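Local coordinates for KLLA0B12012p (Kluyveromyces lactis, PDB 6Y3P), which is the C-terminal, tubulin-tyrosine-ligase-like ATP-grasp domain of Pby1, a direct partner of the mRNA decapping enzyme Dcp2, and probably binds ATP, at residues 61-66 / 323-328; 71-76 / 347-352; 220-225 / 372-377. One frame throughout, in Å; residues are numbered along the deposited sequence.

The three contacts lie in the tubulin-tyrosine-ligase-like ATP-grasp domain and share a framework, the antiparallel sheet containing strands 215-224 and 326-335. Contact 1 brings helix 60-65 to the start of strand 326-335; contact 3 sets helix 357-375 against the neighbouring strand 215-224, the two centres being about 13 Å apart. Backbone bonds join them, Glu-327 O to Cys-223 N at 2.8 Å among them. Contact 2, whose centre is about 12 Å from that of contact 1, packs the loops after strands 69-71 and 341-347. Tyr-74 ties it to contact 3, with OH 2.7 Å from Gly-225 O, and to contact 1, with N 3.0 Å from Glu-327 OE1.

Contact 1 (61-66 / 323-328); sequences DQLMSN and KNSLET
Leu-63 lays its isobutyl end over the hydroxyl of Ser-325 while its own carbonyl takes a hydrogen bond from Asn-324, which joins helix 60-65 to the turn leading into strand 326-335 of the antiparallel sheet in this ATP-grasp domain. The evidence is two-sided. On the apolar side, CG of Leu-63 stands anti to its backbone N (chi1 180°), a setting that carries both methyls to the Ser-325 hydroxyl: CD1 and CD2 each lie 3.5 Å from Ser-325 OG. That oxygen is not left to the methyls, since it is also hydrogen-bonded to the backbone carbonyl of Ser-73. On the polar side, Asn-324 ND2 reaches Leu-63 O at 2.9 Å with an N-H...O angle of 164°, and the amide stays nearly coplanar with its acceptor. The same nitrogen also bonds to Tyr-69 O, so two main-chain carbonyls, one from the helix and one from strand 69-71, grip a single buried amide and fix its rotation. With an alanine here the amide is gone, and the carbonyls of Leu-63 and Tyr-69 are likely to lose their common donor, with a gap opened beside the leucine methyl. Asn-66 O also comes within 3.3 Å of Asn-324 ND2, but the angle is too poor for a bond. Leu-63 CD1 lies over one face of the amide, 3.5 Å from Asn-324 ND2, while the donor itself meets Leu-63 O in the carbonyl plane, on a lone pair.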
ATOM      1  N   ASP A  61      -6.199  19.415 -13.312  1.00 71.27           N
ATOM      2  CA  ASP A  61      -6.605  20.829 -13.296  1.00 71.83           C
ATOM      3  C   ASP A  61      -8.137  20.975 -13.299  1.00 72.21           C
ATOM      4  O   ASP A  61      -8.664  21.848 -12.616  1.00 71.74           O
ATOM      5  CB  ASP A  61      -5.951  21.624 -14.449  1.00 75.62           C
ATOM      6  CG  ASP A  61      -4.431  21.691 -14.356  1.00 94.99           C
ATOM      7  OD1 ASP A  61      -3.757  20.997 -15.145  1.00 98.75           O
ATOM      8  OD2 ASP A  61      -3.918  22.422 -13.473  1.00 99.14           O
ATOM      9  N   GLN A  62      -8.842  20.110 -14.051  1.00 67.11           N
ATOM     10  CA  GLN A  62     -10.310  20.087 -14.132  1.00 66.95           C
ATOM     11  C   GLN A  62     -10.954  19.446 -12.884  1.00 69.59           C
ATOM     12  O   GLN A  62     -12.150  19.607 -12.654  1.00 68.37           O
ATOM     13  CB  GLN A  62     -10.765  19.372 -15.413  1.00 68.31           C
ATOM     14  CG  GLN A  62     -10.923  20.303 -16.581  1.00 82.19           C
ATOM     15  CD  GLN A  62     -12.365  20.498 -16.940  1.00106.11           C
ATOM     16  OE1 GLN A  62     -13.122  21.164 -16.235  1.00101.89           O
ATOM     17  NE2 GLN A  62     -12.763  19.960 -18.078  1.00104.62           N
ATOM     18  N   LEU A  63     -10.155  18.715 -12.094  1.00 65.67           N
ATOM     19  CA  LEU A  63     -10.598  18.061 -10.868  1.00 65.50           C
ATOM     20  C   LEU A  63     -10.589  19.065  -9.720  1.00 72.70           C
ATOM     21  O   LEU A  63     -11.465  19.019  -8.850  1.00 71.35           O
ATOM     22  CB  LEU A  63      -9.688  16.844 -10.568  1.00 64.24           C
ATOM     23  CG  LEU A  63      -9.959  15.996  -9.323  1.00 67.62           C
ATOM     24  CD1 LEU A  63     -11.296  15.250  -9.414  1.00 66.67           C
ATOM     25  CD2 LEU A  63      -8.846  14.998  -9.130  1.00 69.94           C
ATOM     26  N   MET A  64      -9.589  19.961  -9.706  1.00 72.97           N
ATOM     27  CA  MET A  64      -9.471  20.967  -8.653  1.00 74.70           C
ATOM     28  C   MET A  64     -10.224  22.260  -8.962  1.00 77.94           C
ATOM     29  O   MET A  64     -10.412  23.068  -8.055  1.00 78.42           O
ATOM     30  CB  MET A  64      -8.008  21.246  -8.292  1.00 77.86           C
ATOM     31  CG  MET A  64      -7.182  21.735  -9.439  1.00 83.65           C
ATOM     32  SD  MET A  64      -5.530  22.124  -8.867  1.00 89.46           S
ATOM     33  CE  MET A  64      -4.577  21.662 -10.296  1.00 86.35           C
ATOM     34  N   SER A  65     -10.685  22.431 -10.209  1.00 73.91           N
ATOM     35  CA  SER A  65     -11.387  23.640 -10.652  1.00 75.18           C
ATOM     36  C   SER A  65     -12.856  23.428 -11.039  1.00 79.60           C
ATOM     37  O   SER A  65     -13.643  24.392 -11.006  1.00 81.07           O
ATOM     38  CB  SER A  65     -10.641  24.291 -11.815  1.00 78.75           C
ATOM     39  OG  SER A  65     -10.763  23.564 -13.028  1.00 83.93           O
ATOM     40  N   ASN A  66     -13.208  22.198 -11.480  1.00 72.38           N
ATOM     41  CA  ASN A  66     -14.569  21.885 -11.898  1.00 70.70           C
ATOM     42  C   ASN A  66     -15.177  20.841 -11.001  1.00 72.70           C
ATOM     43  O   ASN A  66     -14.664  19.719 -10.883  1.00 71.91           O
ATOM     44  CB  ASN A  66     -14.639  21.489 -13.376  1.00 65.81           C
ATOM     45  CG  ASN A  66     -16.023  21.505 -13.989  1.00 73.76           C
ATOM     46  OD1 ASN A  66     -17.053  21.544 -13.310  1.00 67.84           O
ATOM     47  ND2 ASN A  66     -16.075  21.461 -15.304  1.00 63.96           N
ATOM     48  N   LYS A 323     -13.703  16.157  -2.611  1.00 55.70           N
ATOM     49  CA  LYS A 323     -15.102  15.722  -2.641  1.00 55.49           C
ATOM     50  C   LYS A 323     -15.446  14.949  -3.943  1.00 57.35           C
ATOM     51  O   LYS A 323     -16.252  14.022  -3.933  1.00 57.69           O
ATOM     52  CB  LYS A 323     -16.005  16.973  -2.489  1.00 59.38           C
ATOM     53  CG  LYS A 323     -17.494  16.692  -2.313  1.00 88.79           C
ATOM     54  CD  LYS A 323     -17.927  16.623  -0.859  1.00106.93           C
ATOM     55  CE  LYS A 323     -19.084  15.672  -0.679  1.00120.71           C
ATOM     56  NZ  LYS A 323     -19.061  15.040   0.666  1.00131.79           N
ATOM     57  N   ASN A 324     -14.834  15.340  -5.046  1.00 51.85           N
ATOM     58  CA  ASN A 324     -15.106  14.776  -6.361  1.00 51.00           C
ATOM     59  C   ASN A 324     -14.088  13.698  -6.786  1.00 50.82           C
ATOM     60  O   ASN A 324     -14.006  13.329  -7.953  1.00 49.99           O
ATOM     61  CB  ASN A 324     -15.236  15.920  -7.407  1.00 52.84           C
ATOM     62  CG  ASN A 324     -14.077  16.884  -7.460  1.00 72.86           C
ATOM     63  OD1 ASN A 324     -13.359  17.136  -6.477  1.00 70.41           O
ATOM     64  ND2 ASN A 324     -13.895  17.478  -8.610  1.00 66.65           N
ATOM     65  N   SER A 325     -13.333  13.178  -5.837  1.00 46.16           N
ATOM     66  CA  SER A 325     -12.370  12.118  -6.118  1.00 44.22           C
ATOM     67  C   SER A 325     -12.743  10.858  -5.381  1.00 45.91           C
ATOM     68  O   SER A 325     -13.422  10.918  -4.363  1.00 44.77           O
ATOM     69  CB  SER A 325     -10.971  12.525  -5.671  1.00 43.74           C
ATOM     70  OG  SER A 325     -10.509  13.665  -6.363  1.00 54.83           O
ATOM     71  N   LEU A 326     -12.295   9.730  -5.909  1.00 43.49           N
ATOM     72  CA  LEU A 326     -12.287   8.423  -5.271  1.00 45.36           C
ATOM     73  C   LEU A 326     -10.992   7.770  -5.709  1.00 51.69           C
ATOM     74  O   LEU A 326     -10.444   8.162  -6.731  1.00 53.52           O
ATOM     75  CB  LEU A 326     -13.525   7.507  -5.501  1.00 45.75           C
ATOM     76  CG  LEU A 326     -13.842   6.962  -6.903  1.00 50.41           C
ATOM     77  CD1 LEU A 326     -12.875   5.834  -7.322  1.00 49.24           C
ATOM     78  CD2 LEU A 326     -15.222   6.403  -6.903  1.00 52.04           C
ATOM     79  N   GLU A 327     -10.478   6.833  -4.944  1.00 47.53           N
ATOM     80  CA  GLU A 327      -9.260   6.157  -5.350  1.00 46.60           C
ATOM     81  C   GLU A 327      -9.136   4.830  -4.653  1.00 49.08           C
ATOM     82  O   GLU A 327      -9.345   4.766  -3.449  1.00 47.70           O
ATOM     83  CB  GLU A 327      -7.992   7.020  -5.125  1.00 47.18           C
ATOM     84  CG  GLU A 327      -6.773   6.429  -5.827  1.00 53.12           C
ATOM     85  CD  GLU A 327      -5.513   7.262  -5.940  1.00 59.16           C
ATOM     86  OE1 GLU A 327      -5.583   8.483  -5.679  1.00 49.95           O
ATOM     87  OE2 GLU A 327      -4.452   6.692  -6.291  1.00 51.35           O
ATOM     88  N   THR A 328      -8.744   3.779  -5.395  1.00 45.95           N
ATOM     89  CA  THR A 328      -8.491   2.514  -4.732  1.00 44.84           C
ATOM     90  C   THR A 328      -6.975   2.300  -4.766  1.00 49.60           C
ATOM     91  O   THR A 328      -6.326   2.418  -5.807  1.00 49.18           O
ATOM     92  CB  THR A 328      -9.393   1.343  -5.147  1.00 48.35           C
ATOM     93  OG1 THR A 328      -8.617   0.199  -5.487  1.00 53.81           O
ATOM     94  CG2 THR A 328     -10.391   1.681  -6.205  1.00 42.22           C
TER

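Contact 2 (71-76 / 347-352); sequences ANSYIY and NAFPDF
Phe-349 leaves the backbone with CG anti to its carbonyl carbon (chi1 -75°), and from CB outward the side chain runs to the loop 71-76, which only the far end of the ring touches. Of the two epsilon carbons, CE1 lies 3.5 Å from Ser-73 OG, and CE2 lies 3.7 Å from Asn-72 ND2. Between them CZ comes within 3.5 Å of Asn-72 O and 3.8 Å of Ser-73 CB. The serine meets the ring at its edge, since its CB lies in the ring plane and OG near it, whereas the Asn-72 carbonyl approaches obliquely. The Asn-72 side chain crosses the phenylalanine at about a right angle, its amide plane turned 69° from the ring. No hydrogen bond spans the two segments, so the contact is van der Waals packing of polar groups around an aromatic rim. It joins two loops of the ATP-grasp domain: one leaves strand 69-71, an outermost strand of the parallel sheet, and the other follows strand 341-347 of the antiparallel sheet. The polar ends have other partners. Asn-72 OD1 accepts a bond from Gly-53 N, and Ser-73 OG donates to Tyr-74 O at 3.1 Å, in the carbonyl plane and on a lone pair, with a weak bond to Glu-327 OE1 besides. Tyr-55 brings its ring to that of Phe-349 with the planes at about 60°, and Glu-327 also touches the phenylalanine.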
ATOM      1  N   ALA A  71     -13.064  12.009 -10.875  1.00 51.12           N
ATOM      2  CA  ALA A  71     -12.031  11.110 -11.368  1.00 50.09           C
ATOM      3  C   ALA A  71     -11.683  10.025 -10.320  1.00 52.13           C
ATOM      4  O   ALA A  71     -11.977  10.178  -9.135  1.00 49.52           O
ATOM      5  CB  ALA A  71     -10.793  11.916 -11.761  1.00 50.26           C
ATOM      6  N   ASN A  72     -11.040   8.944 -10.772  1.00 49.81           N
ATOM      7  CA  ASN A  72     -10.610   7.837  -9.919  1.00 48.49           C
ATOM      8  C   ASN A  72      -9.187   8.077  -9.355  1.00 52.95           C
ATOM      9  O   ASN A  72      -8.362   7.171  -9.305  1.00 52.28           O
ATOM     10  CB  ASN A  72     -10.725   6.493 -10.657  1.00 45.98           C
ATOM     11  CG  ASN A  72      -9.769   6.329 -11.808  1.00 48.47           C
ATOM     12  OD1 ASN A  72      -9.743   7.127 -12.735  1.00 48.40           O
ATOM     13  ND2 ASN A  72      -8.991   5.257 -11.796  1.00 43.07           N
ATOM     14  N   SER A  73      -8.914   9.306  -8.909  1.00 50.41           N
ATOM     15  CA  SER A  73      -7.646   9.659  -8.278  1.00 49.64           C
ATOM     16  C   SER A  73      -7.779  10.921  -7.463  1.00 51.68           C
ATOM     17  O   SER A  73      -8.579  11.808  -7.814  1.00 49.88           O
ATOM     18  CB  SER A  73      -6.536   9.874  -9.309  1.00 52.98           C
ATOM     19  OG  SER A  73      -5.271   9.923  -8.669  1.00 59.62           O
ATOM     20  N   TYR A  74      -6.928  11.026  -6.413  1.00 46.67           N
ATOM     21  CA  TYR A  74      -6.795  12.230  -5.602  1.00 46.96           C
ATOM     22  C   TYR A  74      -5.596  12.996  -6.137  1.00 55.44           C
ATOM     23  O   TYR A  74      -4.827  12.449  -6.934  1.00 55.65           O
ATOM     24  CB  TYR A  74      -6.648  11.913  -4.105  1.00 45.73           C
ATOM     25  CG  TYR A  74      -7.935  11.472  -3.453  1.00 44.05           C
ATOM     26  CD1 TYR A  74      -8.318  10.136  -3.460  1.00 44.15           C
ATOM     27  CD2 TYR A  74      -8.742  12.379  -2.775  1.00 45.70           C
ATOM     28  CE1 TYR A  74      -9.503   9.721  -2.863  1.00 43.80           C
ATOM     29  CE2 TYR A  74      -9.925  11.975  -2.158  1.00 45.74           C
ATOM     30  CZ  TYR A  74     -10.295  10.640  -2.194  1.00 49.72           C
ATOM     31  OH  TYR A  74     -11.451  10.225  -1.581  1.00 47.92           O
ATOM     32  N   ILE A  75      -5.462  14.275  -5.750  1.00 55.51           N
ATOM     33  CA  ILE A  75      -4.385  15.135  -6.224  1.00 56.34           C
ATOM     34  C   ILE A  75      -3.148  15.042  -5.322  1.00 60.18           C
ATOM     35  O   ILE A  75      -2.053  14.791  -5.826  1.00 59.38           O
ATOM     36  CB  ILE A  75      -4.903  16.577  -6.430  1.00 60.89           C
ATOM     37  CG1 ILE A  75      -5.835  16.626  -7.660  1.00 62.31           C
ATOM     38  CG2 ILE A  75      -3.744  17.570  -6.606  1.00 62.98           C
ATOM     39  CD1 ILE A  75      -6.566  17.933  -7.892  1.00 68.98           C
ATOM     40  N   TYR A  76      -3.328  15.242  -4.001  1.00 56.95           N
ATOM     41  CA  TYR A  76      -2.245  15.237  -3.017  1.00 56.66           C
ATOM     42  C   TYR A  76      -2.232  13.935  -2.244  1.00 59.81           C
ATOM     43  O   TYR A  76      -2.971  13.783  -1.276  1.00 60.32           O
ATOM     44  CB  TYR A  76      -2.359  16.449  -2.057  1.00 58.60           C
ATOM     45  CG  TYR A  76      -2.258  17.797  -2.736  1.00 61.36           C
ATOM     46  CD1 TYR A  76      -1.036  18.277  -3.200  1.00 63.84           C
ATOM     47  CD2 TYR A  76      -3.387  18.576  -2.951  1.00 62.11           C
ATOM     48  CE1 TYR A  76      -0.940  19.495  -3.862  1.00 65.58           C
ATOM     49  CE2 TYR A  76      -3.301  19.809  -3.585  1.00 64.15           C
ATOM     50  CZ  TYR A  76      -2.072  20.271  -4.034  1.00 71.61           C
ATOM     51  OH  TYR A  76      -1.972  21.494  -4.652  1.00 67.92           O
ATOM     52  N   ASN A 347       0.492   1.527  -2.505  1.00 47.83           N
ATOM     53  CA  ASN A 347       0.711   1.667  -3.940  1.00 48.70           C
ATOM     54  C   ASN A 347      -0.528   2.229  -4.619  1.00 53.62           C
ATOM     55  O   ASN A 347      -1.630   1.697  -4.480  1.00 52.31           O
ATOM     56  CB  ASN A 347       1.112   0.331  -4.592  1.00 49.18           C
ATOM     57  CG  ASN A 347       2.390  -0.248  -4.050  1.00 69.27           C
ATOM     58  OD1 ASN A 347       3.485   0.288  -4.249  1.00 64.18           O
ATOM     59  ND2 ASN A 347       2.269  -1.344  -3.332  1.00 58.44           N
ATOM     60  N   ALA A 348      -0.319   3.326  -5.329  1.00 52.54           N
ATOM     61  CA  ALA A 348      -1.292   4.022  -6.160  1.00 53.14           C
ATOM     62  C   ALA A 348      -1.322   3.250  -7.465  1.00 56.89           C
ATOM     63  O   ALA A 348      -0.294   2.686  -7.872  1.00 54.39           O
ATOM     64  CB  ALA A 348      -0.814   5.450  -6.442  1.00 54.16           C
ATOM     65  N   PHE A 349      -2.493   3.241  -8.117  1.00 55.49           N
ATOM     66  CA  PHE A 349      -2.752   2.599  -9.408  1.00 56.20           C
ATOM     67  C   PHE A 349      -2.138   1.170  -9.473  1.00 62.04           C
ATOM     68  O   PHE A 349      -1.305   0.869 -10.339  1.00 62.36           O
ATOM     69  CB  PHE A 349      -2.317   3.542 -10.553  1.00 58.06           C
ATOM     70  CG  PHE A 349      -3.320   4.669 -10.709  1.00 59.41           C
ATOM     71  CD1 PHE A 349      -3.318   5.754  -9.832  1.00 61.70           C
ATOM     72  CD2 PHE A 349      -4.312   4.609 -11.685  1.00 61.21           C
ATOM     73  CE1 PHE A 349      -4.276   6.763  -9.941  1.00 63.49           C
ATOM     74  CE2 PHE A 349      -5.278   5.611 -11.782  1.00 64.79           C
ATOM     75  CZ  PHE A 349      -5.246   6.691 -10.919  1.00 63.19           C
ATOM     76  N   PRO A 350      -2.519   0.299  -8.501  1.00 58.84           N
ATOM     77  CA  PRO A 350      -1.957  -1.061  -8.476  1.00 58.67           C
ATOM     78  C   PRO A 350      -2.388  -1.914  -9.667  1.00 61.63           C
ATOM     79  O   PRO A 350      -3.432  -1.654 -10.269  1.00 59.98           O
ATOM     80  CB  PRO A 350      -2.528  -1.643  -7.174  1.00 60.21           C
ATOM     81  CG  PRO A 350      -3.822  -0.899  -6.974  1.00 63.86           C
ATOM     82  CD  PRO A 350      -3.510   0.489  -7.413  1.00 59.53           C
ATOM     83  N   ASP A 351      -1.575  -2.932 -10.013  1.00 59.05           N
ATOM     84  CA  ASP A 351      -1.942  -3.836 -11.097  1.00 59.35           C
ATOM     85  C   ASP A 351      -2.954  -4.800 -10.496  1.00 60.80           C
ATOM     86  O   ASP A 351      -2.662  -5.482  -9.517  1.00 61.23           O
ATOM     87  CB  ASP A 351      -0.716  -4.581 -11.702  1.00 62.37           C
ATOM     88  CG  ASP A 351      -0.914  -5.182 -13.105  1.00 81.60           C
ATOM     89  OD1 ASP A 351      -1.900  -4.797 -13.798  1.00 84.91           O
ATOM     90  OD2 ASP A 351      -0.060  -5.991 -13.529  1.00 88.14           O
ATOM     91  N   PHE A 352      -4.178  -4.743 -11.005  1.00 55.98           N
ATOM     92  CA  PHE A 352      -5.283  -5.595 -10.595  1.00 54.67           C
ATOM     93  C   PHE A 352      -5.262  -6.917 -11.381  1.00 57.68           C
ATOM     94  O   PHE A 352      -5.993  -7.831 -11.008  1.00 55.79           O
ATOM     95  CB  PHE A 352      -6.633  -4.875 -10.797  1.00 55.91           C
ATOM     96  CG  PHE A 352      -6.838  -3.626  -9.969  1.00 56.45           C
ATOM     97  CD1 PHE A 352      -7.256  -3.709  -8.641  1.00 58.54           C
ATOM     98  CD2 PHE A 352      -6.650  -2.362 -10.525  1.00 57.43           C
ATOM     99  CE1 PHE A 352      -7.446  -2.550  -7.879  1.00 58.55           C
ATOM    100  CE2 PHE A 352      -6.823  -1.209  -9.755  1.00 59.08           C
ATOM    101  CZ  PHE A 352      -7.227  -1.309  -8.444  1.00 56.81           C
TER

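Contact 3 (220-225 / 372-377)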
ATOM      1  N   TYR A 220      -6.960  -4.086  -0.967  1.00 43.00           N
ATOM      2  CA  TYR A 220      -7.464  -2.932  -1.734  1.00 42.05           C
ATOM      3  C   TYR A 220      -8.279  -2.033  -0.825  1.00 43.86           C
ATOM      4  O   TYR A 220      -9.195  -2.493  -0.152  1.00 41.70           O
ATOM      5  CB  TYR A 220      -8.270  -3.341  -2.963  1.00 43.60           C
ATOM      6  CG  TYR A 220      -7.434  -4.159  -3.916  1.00 44.77           C
ATOM      7  CD1 TYR A 220      -6.377  -3.582  -4.619  1.00 46.42           C
ATOM      8  CD2 TYR A 220      -7.663  -5.524  -4.080  1.00 45.75           C
ATOM      9  CE1 TYR A 220      -5.580  -4.338  -5.477  1.00 49.24           C
ATOM     10  CE2 TYR A 220      -6.878  -6.291  -4.944  1.00 47.62           C
ATOM     11  CZ  TYR A 220      -5.846  -5.687  -5.654  1.00 54.01           C
ATOM     12  OH  TYR A 220      -5.063  -6.411  -6.508  1.00 54.97           O
ATOM     13  N   VAL A 221      -7.897  -0.765  -0.767  1.00 41.23           N
ATOM     14  CA  VAL A 221      -8.499   0.241   0.083  1.00 41.14           C
ATOM     15  C   VAL A 221      -9.045   1.335  -0.813  1.00 46.25           C
ATOM     16  O   VAL A 221      -8.294   1.887  -1.608  1.00 46.21           O
ATOM     17  CB  VAL A 221      -7.462   0.779   1.094  1.00 44.25           C
ATOM     18  CG1 VAL A 221      -8.062   1.886   1.967  1.00 44.21           C
ATOM     19  CG2 VAL A 221      -6.901  -0.343   1.958  1.00 43.66           C
ATOM     20  N   THR A 222     -10.350   1.640  -0.705  1.00 42.98           N
ATOM     21  CA  THR A 222     -10.968   2.684  -1.517  1.00 42.65           C
ATOM     22  C   THR A 222     -11.303   3.876  -0.663  1.00 46.08           C
ATOM     23  O   THR A 222     -12.006   3.754   0.330  1.00 44.81           O
ATOM     24  CB  THR A 222     -12.193   2.165  -2.325  1.00 49.47           C
ATOM     25  OG1 THR A 222     -11.838   0.984  -3.031  1.00 50.86           O
ATOM     26  CG2 THR A 222     -12.734   3.192  -3.316  1.00 46.90           C
ATOM     27  N   CYS A 223     -10.772   5.022  -1.041  1.00 45.74           N
ATOM     28  CA  CYS A 223     -11.104   6.310  -0.445  1.00 47.52           C
ATOM     29  C   CYS A 223     -12.130   6.902  -1.324  1.00 48.75           C
ATOM     30  O   CYS A 223     -11.941   6.912  -2.528  1.00 46.97           O
ATOM     31  CB  CYS A 223      -9.888   7.221  -0.362  1.00 49.20           C
ATOM     32  SG  CYS A 223      -8.807   6.832   1.012  1.00 53.57           S
ATOM     33  N   SER A 224     -13.181   7.433  -0.743  1.00 47.32           N
ATOM     34  CA  SER A 224     -14.250   8.084  -1.489  1.00 48.26           C
ATOM     35  C   SER A 224     -14.564   9.479  -0.911  1.00 50.98           C
ATOM     36  O   SER A 224     -14.861   9.591   0.276  1.00 49.87           O
ATOM     37  CB  SER A 224     -15.499   7.210  -1.490  1.00 51.64           C
ATOM     38  OG  SER A 224     -16.505   7.865  -2.241  1.00 65.02           O
ATOM     39  N   GLY A 225     -14.477  10.505  -1.760  1.00 48.69           N
ATOM     40  CA  GLY A 225     -14.771  11.901  -1.438  1.00 49.18           C
ATOM     41  C   GLY A 225     -13.959  12.475  -0.295  1.00 54.42           C
ATOM     42  O   GLY A 225     -12.782  12.136  -0.147  1.00 51.81           O
ATOM     43  N   SER A 372     -21.296   0.791  -6.828  1.00 52.82           N
ATOM     44  CA  SER A 372     -22.564   0.848  -6.094  1.00 53.47           C
ATOM     45  C   SER A 372     -22.557   1.693  -4.810  1.00 56.55           C
ATOM     46  O   SER A 372     -23.641   2.095  -4.357  1.00 55.34           O
ATOM     47  CB  SER A 372     -23.063  -0.559  -5.778  1.00 56.95           C
ATOM     48  OG  SER A 372     -22.179  -1.255  -4.911  1.00 60.32           O
ATOM     49  N   ILE A 373     -21.357   1.929  -4.201  1.00 51.71           N
ATOM     50  CA  ILE A 373     -21.244   2.643  -2.915  1.00 50.02           C
ATOM     51  C   ILE A 373     -20.579   4.021  -3.042  1.00 52.67           C
ATOM     52  O   ILE A 373     -21.001   4.974  -2.379  1.00 52.39           O
ATOM     53  CB  ILE A 373     -20.538   1.720  -1.861  1.00 52.05           C
ATOM     54  CG1 ILE A 373     -21.418   0.477  -1.573  1.00 52.25           C
ATOM     55  CG2 ILE A 373     -20.166   2.478  -0.548  1.00 51.93           C
ATOM     56  CD1 ILE A 373     -20.728  -0.685  -0.942  1.00 63.80           C
ATOM     57  N   CYS A 374     -19.535   4.117  -3.861  1.00 48.79           N
ATOM     58  CA  CYS A 374     -18.773   5.357  -4.025  1.00 48.01           C
ATOM     59  C   CYS A 374     -19.195   6.187  -5.249  1.00 52.64           C
ATOM     60  O   CYS A 374     -19.285   7.419  -5.154  1.00 51.75           O
ATOM     61  CB  CYS A 374     -17.276   5.053  -4.044  1.00 47.29           C
ATOM     62  SG  CYS A 374     -16.693   4.047  -2.647  1.00 50.02           S
ATOM     63  N   VAL A 375     -19.418   5.510  -6.408  1.00 48.62           N
ATOM     64  CA  VAL A 375     -19.743   6.190  -7.660  1.00 47.20           C
ATOM     65  C   VAL A 375     -21.194   6.654  -7.676  1.00 51.29           C
ATOM     66  O   VAL A 375     -21.424   7.783  -8.064  1.00 51.54           O
ATOM     67  CB  VAL A 375     -19.345   5.360  -8.921  1.00 49.40           C
ATOM     68  CG1 VAL A 375     -19.762   6.058 -10.233  1.00 49.45           C
ATOM     69  CG2 VAL A 375     -17.847   5.062  -8.919  1.00 47.46           C
ATOM     70  N   ARG A 376     -22.169   5.807  -7.295  1.00 48.91           N
ATOM     71  CA  ARG A 376     -23.597   6.188  -7.299  1.00 50.15           C
ATOM     72  C   ARG A 376     -23.862   7.547  -6.589  1.00 54.96           C
ATOM     73  O   ARG A 376     -24.462   8.416  -7.226  1.00 54.13           O
ATOM     74  CB  ARG A 376     -24.488   5.068  -6.710  1.00 50.18           C
ATOM     75  CG  ARG A 376     -24.940   3.996  -7.699  1.00 55.24           C
ATOM     76  CD  ARG A 376     -25.784   2.930  -7.000  1.00 56.20           C
ATOM     77  NE  ARG A 376     -26.974   3.509  -6.363  1.00 64.21           N
ATOM     78  CZ  ARG A 376     -28.165   3.620  -6.943  1.00 75.22           C
ATOM     79  NH1 ARG A 376     -28.359   3.164  -8.173  1.00 61.48           N
ATOM     80  NH2 ARG A 376     -29.174   4.178  -6.292  1.00 70.57           N
ATOM     81  N   PRO A 377     -23.331   7.796  -5.347  1.00 52.90           N
ATOM     82  CA  PRO A 377     -23.573   9.085  -4.671  1.00 53.60           C
ATOM     83  C   PRO A 377     -23.055  10.362  -5.361  1.00 57.90           C
ATOM     84  O   PRO A 377     -23.583  11.442  -5.090  1.00 56.48           O
ATOM     85  CB  PRO A 377     -22.904   8.883  -3.310  1.00 54.89           C
ATOM     86  CG  PRO A 377     -22.948   7.449  -3.089  1.00 58.23           C
ATOM     87  CD  PRO A 377     -22.622   6.883  -4.428  1.00 53.78           C
TER
HETATM   88  O   HOH W   1     -18.739   9.094  -3.051  1.00 57.56           O
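The end of strand 215-224 and the C-terminal part of helix 357-375 come closest at Ser-224 and Cys-374, whose CA atoms are 5.9 Å apart, and a wider pi-type turn spans residues 372-375 of the helix. From the strand, Thr-222 and Ser-224 both point toward the helix, as expected for alternate residues of an extended chain, while Cys-223 between them points away. From the helix, Cys-374 points back at the strand and is the one residue of its segment that touches it. Its CB sits 3.4 Å from Ser-224 OG, and its sulfur lies 3.6 Å from Ser-224 CB, so the cysteine lies alongside the serine. The thiol is placed there by a chi1 of -52°, with SG anti to the carbonyl carbon. Thr-222 adds a lighter touch with its methyl: CG2, anti to the backbone N, is 4.1 Å from Cys-374 SG.

No direct hydrogen bond crosses the interface, but one water does the joining. It lies 2.7 Å from Ser-224 OG and donates to Cys-374 O, also at 2.7 Å. The bridge thus uses a helix carbonyl near the C-terminal end and pairs it with the buried hydroxyl of the strand. Leu-326 of the adjacent strand touches Cys-374 and Val-375, while Phe-230 of strand 228-239 touches Ser-224 and Ile-373; residues from three strands therefore meet this end of the helix. Helix 357-375 is in this way packed on one face of the antiparallel sheet that holds strands 215-224, 228-239 and 326-335, within the ATP-grasp, tubulin-tyrosine-ligase-like domain.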